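Local coordinates for protein aac(6')-Ii (Enterococcus faecium, PDB 1N71) that probably transfers an acetyl group from acetyl-coenzyme A to the 6'-amino group of aminoglycoside antibiotics, as a dimeric member of the GNAT superfamily, at residues Thr118-Thr123 with Pro167-Ala172. Sequence-based numbering, arbitrary orientation.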
loop_
_atom_site.group_PDB
_atom_site.type_symbol
_atom_site.label_atom_id
_atom_site.label_comp_id
_atom_site.label_asym_id
_atom_site.label_seq_id
_atom_site.Cartn_x
_atom_site.Cartn_y
_atom_site.Cartn_z
ATOM N N THR A 118 2.776 -17.534 10.789
ATOM C CA THR A 118 2.107 -16.941 11.951
ATOM C C THR A 118 0.661 -17.439 12.027
ATOM O O THR A 118 0.155 -18.058 11.091
ATOM C CB THR A 118 2.050 -15.397 11.872
ATOM O OG1 THR A 118 0.960 -15.006 11.030
ATOM C CG2 THR A 118 3.342 -14.839 11.297
ATOM N N THR A 119 -0.005 -17.145 13.137
ATOM C CA THR A 119 -1.387 -17.568 13.312
ATOM C C THR A 119 -2.370 -16.755 12.483
ATOM O O THR A 119 -3.573 -17.015 12.521
ATOM C CB THR A 119 -1.810 -17.494 14.799
ATOM O OG1 THR A 119 -1.505 -16.196 15.330
ATOM C CG2 THR A 119 -1.087 -18.564 15.605
ATOM N N LEU A 120 -1.873 -15.775 11.728
ATOM C CA LEU A 120 -2.759 -14.955 10.902
ATOM C C LEU A 120 -3.048 -15.598 9.552
ATOM O O LEU A 120 -3.944 -15.163 8.832
ATOM C CB LEU A 120 -2.181 -13.550 10.695
ATOM C CG LEU A 120 -2.069 -12.656 11.935
ATOM C CD1 LEU A 120 -1.723 -11.241 11.496
ATOM C CD2 LEU A 120 -3.387 -12.653 12.708
ATOM N N SER A 121 -2.280 -16.622 9.199
ATOM C CA SER A 121 -2.507 -17.325 7.943
ATOM C C SER A 121 -3.322 -18.588 8.247
ATOM O O SER A 121 -3.436 -18.998 9.405
ATOM C CB SER A 121 -1.173 -17.699 7.284
ATOM O OG SER A 121 -0.357 -18.459 8.157
ATOM N N GLN A 122 -3.886 -19.196 7.212
ATOM C CA GLN A 122 -4.691 -20.401 7.378
ATOM C C GLN A 122 -5.844 -20.200 8.349
ATOM O O GLN A 122 -6.078 -21.015 9.247
ATOM C CB GLN A 122 -3.808 -21.574 7.822
ATOM C CG GLN A 122 -3.164 -22.299 6.641
ATOM C CD GLN A 122 -2.231 -23.418 7.056
ATOM O OE1 GLN A 122 -2.551 -24.219 7.935
ATOM N NE2 GLN A 122 -1.072 -23.488 6.410
ATOM N N THR A 123 -6.560 -19.099 8.152
ATOM C CA THR A 123 -7.717 -18.746 8.966
ATOM C C THR A 123 -8.468 -17.641 8.242
ATOM O O THR A 123 -7.868 -16.862 7.503
ATOM C CB THR A 123 -7.305 -18.234 10.356
ATOM O OG1 THR A 123 -8.484 -17.936 11.119
ATOM C CG2 THR A 123 -6.451 -16.968 10.232
ATOM N N PRO A 167 -2.419 -14.013 3.769
ATOM C CA PRO A 167 -2.529 -12.563 3.918
ATOM C C PRO A 167 -1.241 -11.764 3.913
ATOM O O PRO A 167 -0.143 -12.312 3.979
ATOM C CB PRO A 167 -3.232 -12.433 5.255
ATOM C CG PRO A 167 -2.495 -13.484 6.061
ATOM C CD PRO A 167 -2.448 -14.672 5.091
ATOM N N ASP A 168 -1.402 -10.448 3.815
ATOM C CA ASP A 168 -0.275 -9.544 3.913
ATOM C C ASP A 168 -0.541 -8.932 5.283
ATOM O O ASP A 168 -1.697 -8.718 5.656
ATOM C CB ASP A 168 -0.304 -8.459 2.826
ATOM C CG ASP A 168 1.009 -7.672 2.754
ATOM O OD1 ASP A 168 2.022 -8.154 3.300
ATOM O OD2 ASP A 168 1.034 -6.579 2.144
ATOM N N ILE A 169 0.515 -8.697 6.049
ATOM C CA ILE A 169 0.379 -8.117 7.377
ATOM C C ILE A 169 0.968 -6.711 7.330
ATOM O O ILE A 169 2.140 -6.550 6.999
ATOM C CB ILE A 169 1.150 -8.950 8.416
ATOM C CG1 ILE A 169 0.607 -10.386 8.436
ATOM C CG2 ILE A 169 1.030 -8.308 9.790
ATOM C CD1 ILE A 169 1.454 -11.371 9.253
ATOM N N TRP A 170 0.154 -5.706 7.649
ATOM C CA TRP A 170 0.605 -4.313 7.635
ATOM C C TRP A 170 1.099 -3.872 9.008
ATOM O O TRP A 170 0.387 -3.998 10.001
ATOM C CB TRP A 170 -0.531 -3.378 7.204
ATOM C CG TRP A 170 -0.780 -3.317 5.732
ATOM C CD1 TRP A 170 0.126 -3.003 4.755
ATOM C CD2 TRP A 170 -2.038 -3.499 5.068
ATOM N NE1 TRP A 170 -0.493 -2.971 3.527
ATOM C CE2 TRP A 170 -1.821 -3.272 3.691
ATOM C CE3 TRP A 170 -3.328 -3.826 5.505
ATOM C CZ2 TRP A 170 -2.846 -3.363 2.744
ATOM C CZ3 TRP A 170 -4.352 -3.916 4.563
ATOM C CH2 TRP A 170 -4.101 -3.685 3.196
ATOM N N MET A 171 2.316 -3.340 9.049
ATOM C CA MET A 171 2.910 -2.869 10.290
ATOM C C MET A 171 3.348 -1.415 10.129
ATOM O O MET A 171 3.695 -0.978 9.032
ATOM C CB MET A 171 4.105 -3.741 10.658
ATOM C CG MET A 171 3.753 -5.220 10.756
ATOM S SD MET A 171 5.084 -6.210 11.407
ATOM C CE MET A 171 5.163 -5.604 13.086
ATOM N N ALA A 172 3.343 -0.665 11.222
ATOM C CA ALA A 172 3.725 0.734 11.136
ATOM C C ALA A 172 4.327 1.247 12.427
ATOM O O ALA A 172 4.126 0.676 13.505
ATOM C CB ALA A 172 2.506 1.574 10.756
#
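Ile169, the second residue of strand 168-174, meets Leu120 and Thr118 of the loop that follows strand 106-112. From CB, CG1 lies beside the backbone N (chi1 -60°) and leads toward the loop, where it passes Leu120 CD1. The chain then runs on extended, with chi2 at 170°, to CD1, which lies 3.9 Å from Leu120 CD1 and ends 4.1 Å from Thr118 OG1. Leu120 thus crosses the Ile169 branch with a single methyl, while the threonine hydroxyl faces its tip.

One residue before the strand, the ring of Pro167 packs against the Leu120-Ser121 end of the type I turn that runs from Thr118 to Ser121. Its CG approaches Leu120 O to 3.5 Å, and its CD sits 3.9 Å from both Ser121 CA and Ser121 CB. Strand 153-158 adds Val157 against Leu120 and Ile154 against Ile169.

Polar groups within the loop bond to one another. Thr118 OG1 accepts from Leu120 N at 3.0 Å (159° at the hydrogen), forming an ST turn, and is also hydrogen-bonded to Asp113, whose carboxylate reaches Ser121 OG as well.

Strand 168-174 lies between 106-112 and 153-158 in the mixed sheet of this N-acetyltransferase fold, and the Ile169 side chain is about 8 Å from the bound coenzyme A. The two segments meet by van der Waals packing, with Ile169 CD1 and Pro167 CG lying against oxygens as well as carbon. This implies that shape and burial join them directly, while the hydrogen bonds of the two hydroxyls run within the loop and to Asp113.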